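Local coordinates for amidohydrolase 3 domain-containing protein (PDB 3IGH) that probably acts as a metal-dependent amidohydrolase, hydrolysing carbon-nitrogen bonds other than peptide bonds, though its substrate has not been identified, at residues Y58-A62 / I456-E460; G201-V205 / A465-I469; D310-I316 / R336-L342; L348-K352 / D388-A393. One frame throughout, in Å; residues are numbered along the deposited sequence.

Contact 1. Residues Y58-A62 / I456-E460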
loop_
_atom_site.group_PDB
_atom_site.type_symbol
_atom_site.label_atom_id
_atom_site.label_comp_id
_atom_site.label_asym_id
_atom_site.label_seq_id
_atom_site.Cartn_x
_atom_site.Cartn_y
_atom_site.Cartn_z
ATOM N N TYR A 58 -25.971 -16.854 16.907
ATOM C CA TYR A 58 -26.150 -16.545 15.489
ATOM C C TYR A 58 -24.981 -15.712 14.966
ATOM O O TYR A 58 -24.406 -14.901 15.697
ATOM C CB TYR A 58 -27.488 -15.836 15.242
ATOM C CG TYR A 58 -28.695 -16.701 15.546
ATOM C CD1 TYR A 58 -29.427 -17.293 14.519
ATOM C CD2 TYR A 58 -29.095 -16.942 16.867
ATOM C CE1 TYR A 58 -30.540 -18.103 14.798
ATOM C CE2 TYR A 58 -30.199 -17.744 17.156
ATOM C CZ TYR A 58 -30.914 -18.321 16.117
ATOM O OH TYR A 58 -32.001 -19.118 16.406
ATOM N N VAL A 59 -24.620 -15.939 13.709
ATOM C CA VAL A 59 -23.478 -15.253 13.092
ATOM C C VAL A 59 -23.927 -14.654 11.759
ATOM O O VAL A 59 -24.593 -15.326 10.971
ATOM C CB VAL A 59 -22.254 -16.216 12.898
ATOM C CG1 VAL A 59 -21.094 -15.526 12.161
ATOM C CG2 VAL A 59 -21.754 -16.738 14.231
ATOM N N MET A 60 -23.587 -13.386 11.524
ATOM C CA MET A 60 -23.880 -12.742 10.237
ATOM C C MET A 60 -22.630 -11.993 9.753
ATOM O O MET A 60 -21.754 -11.689 10.572
ATOM C CB MET A 60 -25.112 -11.807 10.334
ATOM C CG MET A 60 -24.972 -10.577 11.230
ATOM S SD MET A 60 -26.361 -9.387 11.167
ATOM C CE MET A 60 -25.882 -8.374 9.761
ATOM N N PRO A 61 -22.530 -11.709 8.434
ATOM C CA PRO A 61 -21.453 -10.817 8.008
ATOM C C PRO A 61 -21.544 -9.483 8.737
ATOM O O PRO A 61 -22.642 -8.997 9.029
ATOM C CB PRO A 61 -21.719 -10.626 6.516
ATOM C CG PRO A 61 -22.468 -11.846 6.106
ATOM C CD PRO A 61 -23.325 -12.191 7.285
ATOM N N ALA A 62 -20.395 -8.908 9.062
ATOM C CA ALA A 62 -20.385 -7.645 9.789
ATOM C C ALA A 62 -20.922 -6.511 8.912
ATOM O O ALA A 62 -20.972 -6.635 7.682
ATOM C CB ALA A 62 -18.976 -7.344 10.297
ATOM N N ILE A 456 -15.250 -8.909 0.664
ATOM C CA ILE A 456 -15.972 -8.586 1.895
ATOM C C ILE A 456 -17.475 -8.672 1.633
ATOM O O ILE A 456 -17.925 -8.425 0.512
ATOM C CB ILE A 456 -15.566 -7.181 2.456
ATOM C CG1 ILE A 456 -14.050 -7.109 2.702
ATOM C CG2 ILE A 456 -16.364 -6.831 3.729
ATOM C CD1 ILE A 456 -13.525 -5.775 3.244
ATOM N N GLY A 457 -18.245 -9.049 2.651
ATOM C CA GLY A 457 -19.696 -8.889 2.593
ATOM C C GLY A 457 -20.487 -10.179 2.707
ATOM O O GLY A 457 -21.684 -10.148 3.012
ATOM N N LYS A 458 -19.818 -11.301 2.441
ATOM C CA LYS A 458 -20.409 -12.632 2.603
ATOM C C LYS A 458 -19.505 -13.491 3.486
ATOM O O LYS A 458 -18.346 -13.148 3.710
ATOM C CB LYS A 458 -20.612 -13.308 1.246
ATOM C CG LYS A 458 -21.719 -12.707 0.385
ATOM C CD LYS A 458 -21.938 -13.543 -0.873
ATOM C CE LYS A 458 -22.820 -12.828 -1.886
ATOM N NZ LYS A 458 -24.242 -12.715 -1.457
ATOM N N LEU A 459 -20.027 -14.598 4.008
ATOM C CA LEU A 459 -19.170 -15.496 4.798
ATOM C C LEU A 459 -19.010 -16.832 4.073
ATOM O O LEU A 459 -19.016 -17.905 4.674
ATOM C CB LEU A 459 -19.659 -15.643 6.252
ATOM C CG LEU A 459 -19.593 -14.401 7.155
ATOM C CD1 LEU A 459 -20.396 -14.613 8.441
ATOM C CD2 LEU A 459 -18.144 -13.964 7.485
ATOM N N GLU A 460 -18.870 -16.732 2.754
ATOM C CA GLU A 460 -18.597 -17.873 1.887
ATOM C C GLU A 460 -17.081 -17.972 1.715
ATOM O O GLU A 460 -16.380 -16.995 1.998
ATOM C CB GLU A 460 -19.301 -17.672 0.542
ATOM C CG GLU A 460 -20.817 -17.833 0.635
ATOM C CD GLU A 460 -21.570 -17.272 -0.562
ATOM O OE1 GLU A 460 -22.812 -17.153 -0.467
ATOM O OE2 GLU A 460 -20.936 -16.950 -1.592
#

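Contact 2. Residues G201-V205 / A465-I469. With SO4 (sulfate ion), chain O.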
loop_
_atom_site.group_PDB
_atom_site.type_symbol
_atom_site.label_atom_id
_atom_site.label_comp_id
_atom_site.label_asym_id
_atom_site.label_seq_id
_atom_site.Cartn_x
_atom_site.Cartn_y
_atom_site.Cartn_z
ATOM N N GLY A 201 -20.519 -3.203 15.674
ATOM C CA GLY A 201 -20.543 -4.275 14.674
ATOM C C GLY A 201 -20.229 -3.821 13.244
ATOM O O GLY A 201 -20.433 -4.573 12.294
ATOM N N VAL A 202 -19.728 -2.596 13.093
ATOM C CA VAL A 202 -19.325 -2.077 11.774
ATOM C C VAL A 202 -17.824 -2.330 11.622
ATOM O O VAL A 202 -17.010 -1.688 12.294
ATOM C CB VAL A 202 -19.624 -0.559 11.641
ATOM C CG1 VAL A 202 -19.209 -0.020 10.249
ATOM C CG2 VAL A 202 -21.090 -0.285 11.875
ATOM N N LYS A 203 -17.459 -3.284 10.768
ATOM C CA LYS A 203 -16.062 -3.708 10.690
ATOM C C LYS A 203 -15.334 -3.261 9.427
ATOM O O LYS A 203 -14.143 -3.506 9.293
ATOM C CB LYS A 203 -15.932 -5.217 10.888
ATOM C CG LYS A 203 -16.341 -5.658 12.300
ATOM C CD LYS A 203 -15.972 -7.107 12.573
ATOM C CE LYS A 203 -16.295 -7.461 14.018
ATOM N NZ LYS A 203 -15.815 -8.815 14.363
ATOM N N SER A 204 -16.059 -2.615 8.518
ATOM C CA SER A 204 -15.478 -2.069 7.281
ATOM C C SER A 204 -16.180 -0.760 6.952
ATOM O O SER A 204 -17.383 -0.620 7.203
ATOM C CB SER A 204 -15.655 -3.027 6.108
ATOM O OG SER A 204 -15.106 -4.306 6.336
ATOM N N VAL A 205 -15.436 0.205 6.408
ATOM C CA VAL A 205 -16.006 1.498 6.026
ATOM C C VAL A 205 -15.386 2.005 4.728
ATOM O O VAL A 205 -14.259 1.627 4.396
ATOM C CB VAL A 205 -15.819 2.609 7.145
ATOM C CG1 VAL A 205 -16.467 2.205 8.495
ATOM C CG2 VAL A 205 -14.343 2.975 7.364
ATOM N N ALA A 465 -13.217 -13.026 6.884
ATOM C CA ALA A 465 -14.069 -13.447 7.994
ATOM C C ALA A 465 -14.383 -12.272 8.915
ATOM O O ALA A 465 -13.919 -12.214 10.062
ATOM C CB ALA A 465 -13.408 -14.585 8.773
ATOM N N GLU A 466 -15.161 -11.329 8.396
ATOM C CA GLU A 466 -15.653 -10.209 9.186
ATOM C C GLU A 466 -17.077 -10.540 9.552
ATOM O O GLU A 466 -17.972 -10.516 8.706
ATOM C CB GLU A 466 -15.617 -8.889 8.396
ATOM C CG GLU A 466 -14.278 -8.563 7.752
ATOM C CD GLU A 466 -13.195 -8.186 8.745
ATOM O OE1 GLU A 466 -13.446 -8.184 9.965
ATOM O OE2 GLU A 466 -12.080 -7.878 8.294
ATOM N N TYR A 467 -17.277 -10.876 10.816
ATOM C CA TYR A 467 -18.571 -11.346 11.258
ATOM C C TYR A 467 -18.892 -10.775 12.619
ATOM O O TYR A 467 -18.003 -10.296 13.337
ATOM C CB TYR A 467 -18.607 -12.892 11.275
ATOM C CG TYR A 467 -17.592 -13.515 12.215
ATOM C CD1 TYR A 467 -17.880 -13.692 13.572
ATOM C CD2 TYR A 467 -16.343 -13.927 11.747
ATOM C CE1 TYR A 467 -16.952 -14.249 14.441
ATOM C CE2 TYR A 467 -15.403 -14.492 12.611
ATOM C CZ TYR A 467 -15.718 -14.651 13.954
ATOM O OH TYR A 467 -14.803 -15.205 14.821
ATOM N N ILE A 468 -20.172 -10.818 12.970
ATOM C CA ILE A 468 -20.607 -10.456 14.310
ATOM C C ILE A 468 -21.418 -11.606 14.889
ATOM O O ILE A 468 -22.084 -12.339 14.152
ATOM C CB ILE A 468 -21.383 -9.098 14.355
ATOM C CG1 ILE A 468 -22.565 -9.074 13.381
ATOM C CG2 ILE A 468 -20.442 -7.938 14.024
ATOM C CD1 ILE A 468 -23.279 -7.713 13.310
ATOM N N ILE A 469 -21.321 -11.781 16.200
ATOM C CA ILE A 469 -22.012 -12.868 16.890
ATOM C C ILE A 469 -23.215 -12.286 17.629
ATOM O O ILE A 469 -23.086 -11.326 18.394
ATOM C CB ILE A 469 -21.054 -13.641 17.851
ATOM C CG1 ILE A 469 -19.876 -14.233 17.056
ATOM C CG2 ILE A 469 -21.802 -14.756 18.599
ATOM C CD1 ILE A 469 -18.887 -15.062 17.878
HETATM S S SO4 O . -11.550 -8.934 13.485
HETATM O O1 SO4 O . -11.107 -10.311 13.682
HETATM O O2 SO4 O . -10.615 -8.042 14.161
HETATM O O3 SO4 O . -11.559 -8.628 12.057
HETATM O O4 SO4 O . -12.891 -8.744 14.037
HETATM O O HOH W 1 -14.733 -10.785 12.395
#

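Contact 3. Residues D310-I316 / R336-L342. With SO4 (sulfate ion), chain B.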
loop_
_atom_site.group_PDB
_atom_site.type_symbol
_atom_site.label_atom_id
_atom_site.label_comp_id
_atom_site.label_asym_id
_atom_site.label_seq_id
_atom_site.Cartn_x
_atom_site.Cartn_y
_atom_site.Cartn_z
ATOM N N ASP A 310 -11.076 4.495 -7.783
ATOM C CA ASP A 310 -12.524 4.673 -7.892
ATOM C C ASP A 310 -12.871 6.166 -7.851
ATOM O O ASP A 310 -12.061 7.005 -7.457
ATOM C CB ASP A 310 -13.250 3.926 -6.762
ATOM C CG ASP A 310 -14.735 3.700 -7.048
ATOM O OD1 ASP A 310 -15.179 3.879 -8.202
ATOM O OD2 ASP A 310 -15.476 3.336 -6.106
ATOM N N VAL A 311 -14.065 6.503 -8.304
ATOM C CA VAL A 311 -14.525 7.883 -8.294
ATOM C C VAL A 311 -15.942 7.910 -7.702
ATOM O O VAL A 311 -16.866 7.277 -8.234
ATOM C CB VAL A 311 -14.523 8.479 -9.730
ATOM C CG1 VAL A 311 -14.993 9.937 -9.703
ATOM C CG2 VAL A 311 -13.119 8.347 -10.370
ATOM N N ALA A 312 -16.091 8.635 -6.599
ATOM C CA ALA A 312 -17.380 8.805 -5.941
ATOM C C ALA A 312 -17.825 10.240 -6.083
ATOM O O ALA A 312 -17.072 11.165 -5.785
ATOM C CB ALA A 312 -17.301 8.424 -4.450
ATOM N N ILE A 313 -19.056 10.421 -6.550
ATOM C CA ILE A 313 -19.603 11.755 -6.733
ATOM C C ILE A 313 -20.862 11.961 -5.880
ATOM O O ILE A 313 -21.853 11.251 -6.035
ATOM C CB ILE A 313 -19.933 12.049 -8.225
ATOM C CG1 ILE A 313 -18.707 11.760 -9.121
ATOM C CG2 ILE A 313 -20.375 13.499 -8.370
ATOM C CD1 ILE A 313 -18.889 12.122 -10.612
ATOM N N HIS A 314 -20.798 12.943 -4.992
ATOM C CA HIS A 314 -21.960 13.429 -4.238
ATOM C C HIS A 314 -22.954 14.065 -5.213
ATOM O O HIS A 314 -22.601 14.997 -5.943
ATOM C CB HIS A 314 -21.446 14.454 -3.218
ATOM C CG HIS A 314 -22.499 15.311 -2.573
ATOM N ND1 HIS A 314 -22.675 15.353 -1.205
ATOM C CD2 HIS A 314 -23.369 16.216 -3.088
ATOM C CE1 HIS A 314 -23.628 16.219 -0.910
ATOM N NE2 HIS A 314 -24.076 16.748 -2.036
ATOM N N ALA A 315 -24.186 13.565 -5.210
ATOM C CA ALA A 315 -25.296 14.192 -5.945
ATOM C C ALA A 315 -26.592 14.028 -5.157
ATOM O O ALA A 315 -27.113 12.927 -5.042
ATOM C CB ALA A 315 -25.443 13.583 -7.336
ATOM N N ILE A 316 -27.103 15.129 -4.616
ATOM C CA ILE A 316 -28.340 15.094 -3.833
ATOM C C ILE A 316 -29.535 15.479 -4.724
ATOM O O ILE A 316 -30.496 14.721 -4.843
ATOM C CB ILE A 316 -28.192 15.949 -2.536
ATOM C CG1 ILE A 316 -27.239 15.228 -1.578
ATOM C CG2 ILE A 316 -29.542 16.160 -1.836
ATOM C CD1 ILE A 316 -27.029 15.899 -0.224
ATOM N N ARG A 336 -19.382 5.526 -8.655
ATOM C CA ARG A 336 -20.379 5.476 -7.605
ATOM C C ARG A 336 -20.963 6.857 -7.339
ATOM O O ARG A 336 -20.279 7.874 -7.497
ATOM C CB ARG A 336 -19.847 4.787 -6.325
ATOM C CG ARG A 336 -18.523 5.284 -5.810
ATOM C CD ARG A 336 -18.089 4.553 -4.524
ATOM N NE ARG A 336 -18.913 4.904 -3.367
ATOM C CZ ARG A 336 -18.739 4.416 -2.140
ATOM N NH1 ARG A 336 -17.760 3.555 -1.882
ATOM N NH2 ARG A 336 -19.550 4.799 -1.164
ATOM N N ILE A 337 -22.247 6.876 -6.996
ATOM C CA ILE A 337 -22.918 8.114 -6.641
ATOM C C ILE A 337 -23.305 8.052 -5.166
ATOM O O ILE A 337 -23.806 7.041 -4.692
ATOM C CB ILE A 337 -24.123 8.399 -7.569
ATOM C CG1 ILE A 337 -23.615 8.886 -8.927
ATOM C CG2 ILE A 337 -25.065 9.457 -6.976
ATOM C CD1 ILE A 337 -24.506 8.502 -10.083
ATOM N N GLU A 338 -23.018 9.141 -4.454
ATOM C CA GLU A 338 -23.322 9.263 -3.041
ATOM C C GLU A 338 -24.621 10.041 -2.866
ATOM O O GLU A 338 -24.821 11.070 -3.527
ATOM C CB GLU A 338 -22.183 9.976 -2.313
ATOM C CG GLU A 338 -20.790 9.431 -2.643
ATOM C CD GLU A 338 -20.687 7.923 -2.447
ATOM O OE1 GLU A 338 -20.857 7.450 -1.305
ATOM O OE2 GLU A 338 -20.444 7.212 -3.441
ATOM N N HIS A 339 -25.473 9.520 -1.973
ATOM C CA HIS A 339 -26.792 10.049 -1.602
ATOM C C HIS A 339 -27.909 9.637 -2.558
ATOM O O HIS A 339 -28.810 8.875 -2.174
ATOM C CB HIS A 339 -26.784 11.570 -1.407
ATOM C CG HIS A 339 -25.907 12.038 -0.289
ATOM N ND1 HIS A 339 -26.404 12.393 0.946
ATOM C CD2 HIS A 339 -24.569 12.237 -0.229
ATOM C CE1 HIS A 339 -25.406 12.771 1.726
ATOM N NE2 HIS A 339 -24.281 12.682 1.038
ATOM N N ALA A 340 -27.846 10.152 -3.789
ATOM C CA ALA A 340 -28.885 9.940 -4.812
ATOM C C ALA A 340 -30.282 10.213 -4.237
ATOM O O ALA A 340 -31.208 9.411 -4.389
ATOM C CB ALA A 340 -28.787 8.528 -5.411
ATOM N N SER A 341 -30.408 11.358 -3.570
ATOM C CA SER A 341 -31.568 11.661 -2.729
ATOM C C SER A 341 -32.851 11.908 -3.516
ATOM O O SER A 341 -33.940 11.575 -3.052
ATOM C CB SER A 341 -31.259 12.867 -1.846
ATOM O OG SER A 341 -30.054 12.655 -1.116
ATOM N N LEU A 342 -32.698 12.471 -4.708
ATOM C CA LEU A 342 -33.806 12.775 -5.606
ATOM C C LEU A 342 -33.495 12.190 -6.979
ATOM O O LEU A 342 -32.588 12.671 -7.666
ATOM C CB LEU A 342 -33.962 14.285 -5.744
ATOM C CG LEU A 342 -34.857 15.090 -4.812
ATOM C CD1 LEU A 342 -35.031 16.462 -5.405
ATOM C CD2 LEU A 342 -36.202 14.442 -4.686
HETATM S S SO4 B . -21.080 14.209 1.855
HETATM O O1 SO4 B . -19.972 13.556 2.523
HETATM O O2 SO4 B . -22.295 13.983 2.623
HETATM O O3 SO4 B . -20.832 15.643 1.809
HETATM O O4 SO4 B . -21.240 13.640 0.511
HETATM O O HOH W 2 -29.974 12.404 -6.713
#

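Contact 4. Residues L348-K352 / D388-A393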
loop_
_atom_site.group_PDB
_atom_site.type_symbol
_atom_site.label_atom_id
_atom_site.label_comp_id
_atom_site.label_asym_id
_atom_site.label_seq_id
_atom_site.Cartn_x
_atom_site.Cartn_y
_atom_site.Cartn_z
ATOM N N LEU A 348 -33.848 6.568 -13.648
ATOM C CA LEU A 348 -33.727 5.171 -13.236
ATOM C C LEU A 348 -33.119 4.302 -14.333
ATOM O O LEU A 348 -32.242 3.489 -14.062
ATOM C CB LEU A 348 -35.084 4.605 -12.807
ATOM C CG LEU A 348 -35.690 5.076 -11.481
ATOM C CD1 LEU A 348 -37.136 4.622 -11.366
ATOM C CD2 LEU A 348 -34.880 4.570 -10.286
ATOM N N GLU A 349 -33.571 4.493 -15.572
ATOM C CA GLU A 349 -33.046 3.725 -16.700
ATOM C C GLU A 349 -31.615 4.146 -17.049
ATOM O O GLU A 349 -30.801 3.319 -17.466
ATOM C CB GLU A 349 -33.967 3.860 -17.921
ATOM C CG GLU A 349 -33.748 2.807 -19.024
ATOM C CD GLU A 349 -34.093 1.377 -18.592
ATOM O OE1 GLU A 349 -33.496 0.431 -19.150
ATOM O OE2 GLU A 349 -34.956 1.190 -17.702
ATOM N N ARG A 350 -31.307 5.428 -16.865
ATOM C CA ARG A 350 -29.952 5.916 -17.120
ATOM C C ARG A 350 -28.963 5.355 -16.094
ATOM O O ARG A 350 -27.871 4.911 -16.461
ATOM C CB ARG A 350 -29.906 7.440 -17.155
ATOM C CG ARG A 350 -28.618 7.954 -17.751
ATOM C CD ARG A 350 -28.640 9.433 -17.992
ATOM N NE ARG A 350 -27.361 9.841 -18.558
ATOM C CZ ARG A 350 -26.816 11.042 -18.406
ATOM N NH1 ARG A 350 -25.646 11.307 -18.977
ATOM N NH2 ARG A 350 -27.438 11.976 -17.691
ATOM N N VAL A 351 -29.373 5.339 -14.824
ATOM C CA VAL A 351 -28.608 4.676 -13.750
ATOM C C VAL A 351 -28.326 3.211 -14.115
ATOM O O VAL A 351 -27.183 2.744 -14.029
ATOM C CB VAL A 351 -29.333 4.799 -12.369
ATOM C CG1 VAL A 351 -28.804 3.784 -11.357
ATOM C CG2 VAL A 351 -29.197 6.228 -11.816
ATOM N N LYS A 352 -29.368 2.512 -14.565
ATOM C CA LYS A 352 -29.258 1.115 -14.992
ATOM C C LYS A 352 -28.263 0.943 -16.139
ATOM O O LYS A 352 -27.374 0.088 -16.073
ATOM C CB LYS A 352 -30.632 0.569 -15.402
ATOM C CG LYS A 352 -30.631 -0.915 -15.746
ATOM C CD LYS A 352 -32.019 -1.397 -16.117
ATOM C CE LYS A 352 -32.048 -2.908 -16.262
ATOM N NZ LYS A 352 -33.442 -3.412 -16.420
ATOM N N ASP A 388 -36.972 1.187 -5.591
ATOM C CA ASP A 388 -36.741 1.453 -7.019
ATOM C C ASP A 388 -35.261 1.394 -7.420
ATOM O O ASP A 388 -34.924 0.830 -8.457
ATOM C CB ASP A 388 -37.315 2.816 -7.427
ATOM C CG ASP A 388 -38.821 2.891 -7.259
ATOM O OD1 ASP A 388 -39.473 1.826 -7.279
ATOM O OD2 ASP A 388 -39.347 4.017 -7.101
ATOM N N LEU A 389 -34.388 1.985 -6.606
ATOM C CA LEU A 389 -32.953 2.041 -6.917
ATOM C C LEU A 389 -32.265 0.669 -6.852
ATOM O O LEU A 389 -31.384 0.368 -7.674
ATOM C CB LEU A 389 -32.245 3.044 -5.997
ATOM C CG LEU A 389 -32.674 4.510 -6.148
ATOM C CD1 LEU A 389 -32.126 5.392 -5.023
ATOM C CD2 LEU A 389 -32.273 5.068 -7.523
ATOM N N MET A 390 -32.694 -0.162 -5.895
ATOM C CA MET A 390 -32.149 -1.507 -5.697
ATOM C C MET A 390 -32.388 -2.374 -6.941
ATOM O O MET A 390 -31.624 -3.302 -7.229
ATOM C CB MET A 390 -32.803 -2.148 -4.467
ATOM C CG MET A 390 -31.893 -3.013 -3.597
ATOM S SD MET A 390 -32.650 -3.417 -1.995
ATOM C CE MET A 390 -34.224 -4.089 -2.540
ATOM N N LYS A 391 -33.454 -2.058 -7.672
ATOM C CA LYS A 391 -33.813 -2.755 -8.905
ATOM C C LYS A 391 -32.869 -2.422 -10.064
ATOM O O LYS A 391 -32.666 -3.245 -10.955
ATOM C CB LYS A 391 -35.252 -2.400 -9.294
ATOM C CG LYS A 391 -36.007 -3.489 -10.039
ATOM C CD LYS A 391 -37.512 -3.385 -9.786
ATOM C CE LYS A 391 -37.886 -3.944 -8.411
ATOM N NZ LYS A 391 -39.254 -3.546 -7.979
ATOM N N VAL A 392 -32.297 -1.220 -10.054
ATOM C CA VAL A 392 -31.473 -0.756 -11.178
ATOM C C VAL A 392 -29.964 -0.669 -10.888
ATOM O O VAL A 392 -29.167 -0.530 -11.815
ATOM C CB VAL A 392 -32.002 0.573 -11.804
ATOM C CG1 VAL A 392 -33.399 0.367 -12.409
ATOM C CG2 VAL A 392 -32.000 1.721 -10.790
ATOM N N ALA A 393 -29.571 -0.757 -9.617
ATOM C CA ALA A 393 -28.153 -0.637 -9.257
ATOM C C ALA A 393 -27.775 -1.437 -8.022
ATOM O O ALA A 393 -28.626 -1.742 -7.179
ATOM C CB ALA A 393 -27.780 0.830 -9.055
HETATM O O HOH W 3 -26.621 0.662 -12.221
HETATM O O HOH W 4 -27.076 -1.662 -14.115
#

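Contact 1. Residues Y58-A62 / I456-E460
Leu-459 holds CG anti to its carbonyl carbon (chi1 -66°), which turns its branched end onto Val-59 and Pro-61. Val-59 answers with CG1 anti to the backbone N (chi1 176°). The two side chains cross at about a right angle, with Val-59 CG1 3.9 Å from Leu-459 CD1. The same methyl lies on the peptide link between Met-60 and Pro-61. Leu-459 CD1 is 3.6 Å from Pro-61 N and 3.7 Å from Met-60 C. It also meets Pro-61 CD at 4.0 Å. Pro-61 CB and CG lie along the loop backbone. Pro-61 CB sits 3.5 Å from Gly-457 O, and Pro-61 CG is 4.1 Å from Lys-458 CA. Gly-457 has a positive phi of 120°, where a CB would press against the carbonyl O of the residue before. Lys-458 turns away from the strand; its NZ bonds to Ser-14 OG, and it makes a cation-pi contact with Tyr-445. The contact is buried and mainly apolar. It packs the loop that follows helix 436-450 against strand 58-68, as this strand heads for the TIM barrel of the amidohydrolase fold. Here that strand lies between strand 10-14, parallel to it, and strand 467-470, antiparallel to it, so both ends of the chain gather around it.

Contact 2. Residues G201-V205 / A465-I469
Gly-201 and Ile-468 approach with their CA atoms 6.2 Å apart, and the two segments run in opposite directions without pairing, because strand 58-68 bonds to both. Gly-201 ends helix 183-199 in a Schellman motif, just before strand 202-210 of the TIM barrel. Its positive phi of 85° suits glycine. A CB would be jammed against the preceding carbonyl O and tight against Ile-468 CD1. In the actual structure Ile-468 CG2 lies 3.7 Å from Gly-201 CA.

Lys-203 is the main link. Its chain is extended beyond CG and carries NZ across to the other segment. There NZ bonds to Tyr-467 O at 2.8 Å, nearly in line with the C=O (165°). The same nitrogen bonds to O4 of a sulfate at 2.9 Å and to a water at 3.0 Å. The ion, probably from the crystallisation liquor, is also held by Arg-255.

Glu-466 bends at chi2 (-71°) and crosses Lys-203 obliquely, with OE1 3.8 Å from Lys-203 CD. The charged ends of Lys-203 and Glu-466 do not touch. Glu-466 OE2 has its own partners in Arg-255, by a salt bridge, and Asn-230. Together the lysine and the arginine would probably offset the negative charge that the carboxylate and the sulfate bring together. Tyr-467 turns its ring face to the water that Lys-203 holds. This water also accepts a hydrogen bond from the backbone of Tyr-467, with Tyr-467 N 3.0 Å from the water oxygen.

Contact 3. Residues D310-I316 / R336-L342
Arg-336 lies across from Asp-310, Val-311 and Ala-312; its side chain runs outward from CB. CG stands between the backbone N and the carbonyl carbon (chi1 50°). This places CG 3.5 Å from Val-311 O and beside Ala-312 CB. CD crosses the end of Asp-310, with Arg-336 CD 3.3 Å from Asp-310 OD2. OD2 bonds to Tyr-234 OH and OD1 is salt-bridged to Arg-357. The chain then bends at chi3 (-70°) and presents the guanidinium side-on to Glu-338. Arg-336 NE bonds to Glu-338 OE2 at 2.8 Å, and Arg-336 NH2 to Glu-338 OE1 at 3.0 Å. Both carboxylate oxygens are met on the syn side. Glu-338 OE1 also accepts a hydrogen bond from His-67 ND1. Arg-336 NH2 also hydrogen-bonds to Ser-66 O. With an alanine here, Glu-338 would probably lose its salt-bridge mate, leaving its carboxylate held from the His-67 side.

The backbones are parallel neighbours in the TIM barrel, strand 310-315 and strand 336-337 of a beta-alpha-beta unit joined by helix 318-331. Four nearly straight N-H...O bonds link them, from Val-311 O to Ala-315 N. Ile-313 and Ile-337 face that helix.

His-314 and Glu-338 lie on the opposite face with Arg-336. The chain turns a corner at Glu-338 and brings in His-339. His-314 ND1 bonds to sulfate O4 at 2.8 Å, almost straight (172°), and His-339 NE2 to sulfate O2 at 2.9 Å. His-67 and Lys-262 complete the grip on this ion, consistent with the metal-site region of related amidohydrolases. Ile-316 CD1 lies over a face of the His-339 ring, 4.0 Å from its centroid.

Contact 4. Residues L348-K352 / D388-A393
Two neighbouring helices on the outside of the TIM barrel meet here, chiefly through Val-392, Leu-348 and Val-351. Helix 345-354 precedes strand 357-360, and helix 386-392 precedes the adjacent strand 395-397. The segments run in broadly the same direction, with axes 9.4 Å apart at a crossing angle of -32°.

Val-392 fits against one turn of the facing helix. Its CB is 3.7 Å from Leu-348 O and 3.9 Å from Lys-352 CB. With chi1 at -63°, CG2 lies between the backbone N and the carbonyl carbon, and it meets Val-351 CG1 at 3.8 Å. The same methyl of Val-351 also touches Ala-393 CB. An alanine in place of Val-392 would probably open a gap between the helices and leave Val-351 CG1 with less to pack on.

Leu-348 reaches over with its CD2 methyl and crosses Leu-389 at about a right angle. Leu-348 CD2 and Leu-389 CD2 are 3.8 Å apart. That methyl also rests near Asp-388 CB, while the carboxylate of Asp-388 turns to a salt bridge with Arg-385. Inward, Leu-389 and Ala-393 lie on Leu-358 of the barrel.

At the outer edge only the start of Lys-352 takes part, and its extended chain leads away. The Lys-352 CA-H points at the carbonyl of Val-392, with CA 3.6 Å from O. Beside it a water lies between the two backbones, 2.8 Å from Val-351 O and 2.8 Å from Val-392 O.

How the contacts relate
Contacts 1 and 3 are buried, contact 2 is at the surface and contact 4 is partly buried. Contacts 1 and 2 touch. Strand 58-68 lies beside both segments of contact 2, and Ala-62 N and Met-60 O probably bond to the backbone of 465-469. One is mainly apolar packing of a loop, the other a polar crossing with an ion. Contact 3 lies deeper in the barrel and joins adjacent strands by regular backbone bonds, with a salt bridge and a histidine on one face and another past the corner. Contact 4 follows it in the chain, in the outer helical layer, and is mainly apolar. Contacts 3 and 4 meet where Ala-340 O packs on Leu-389 CD1.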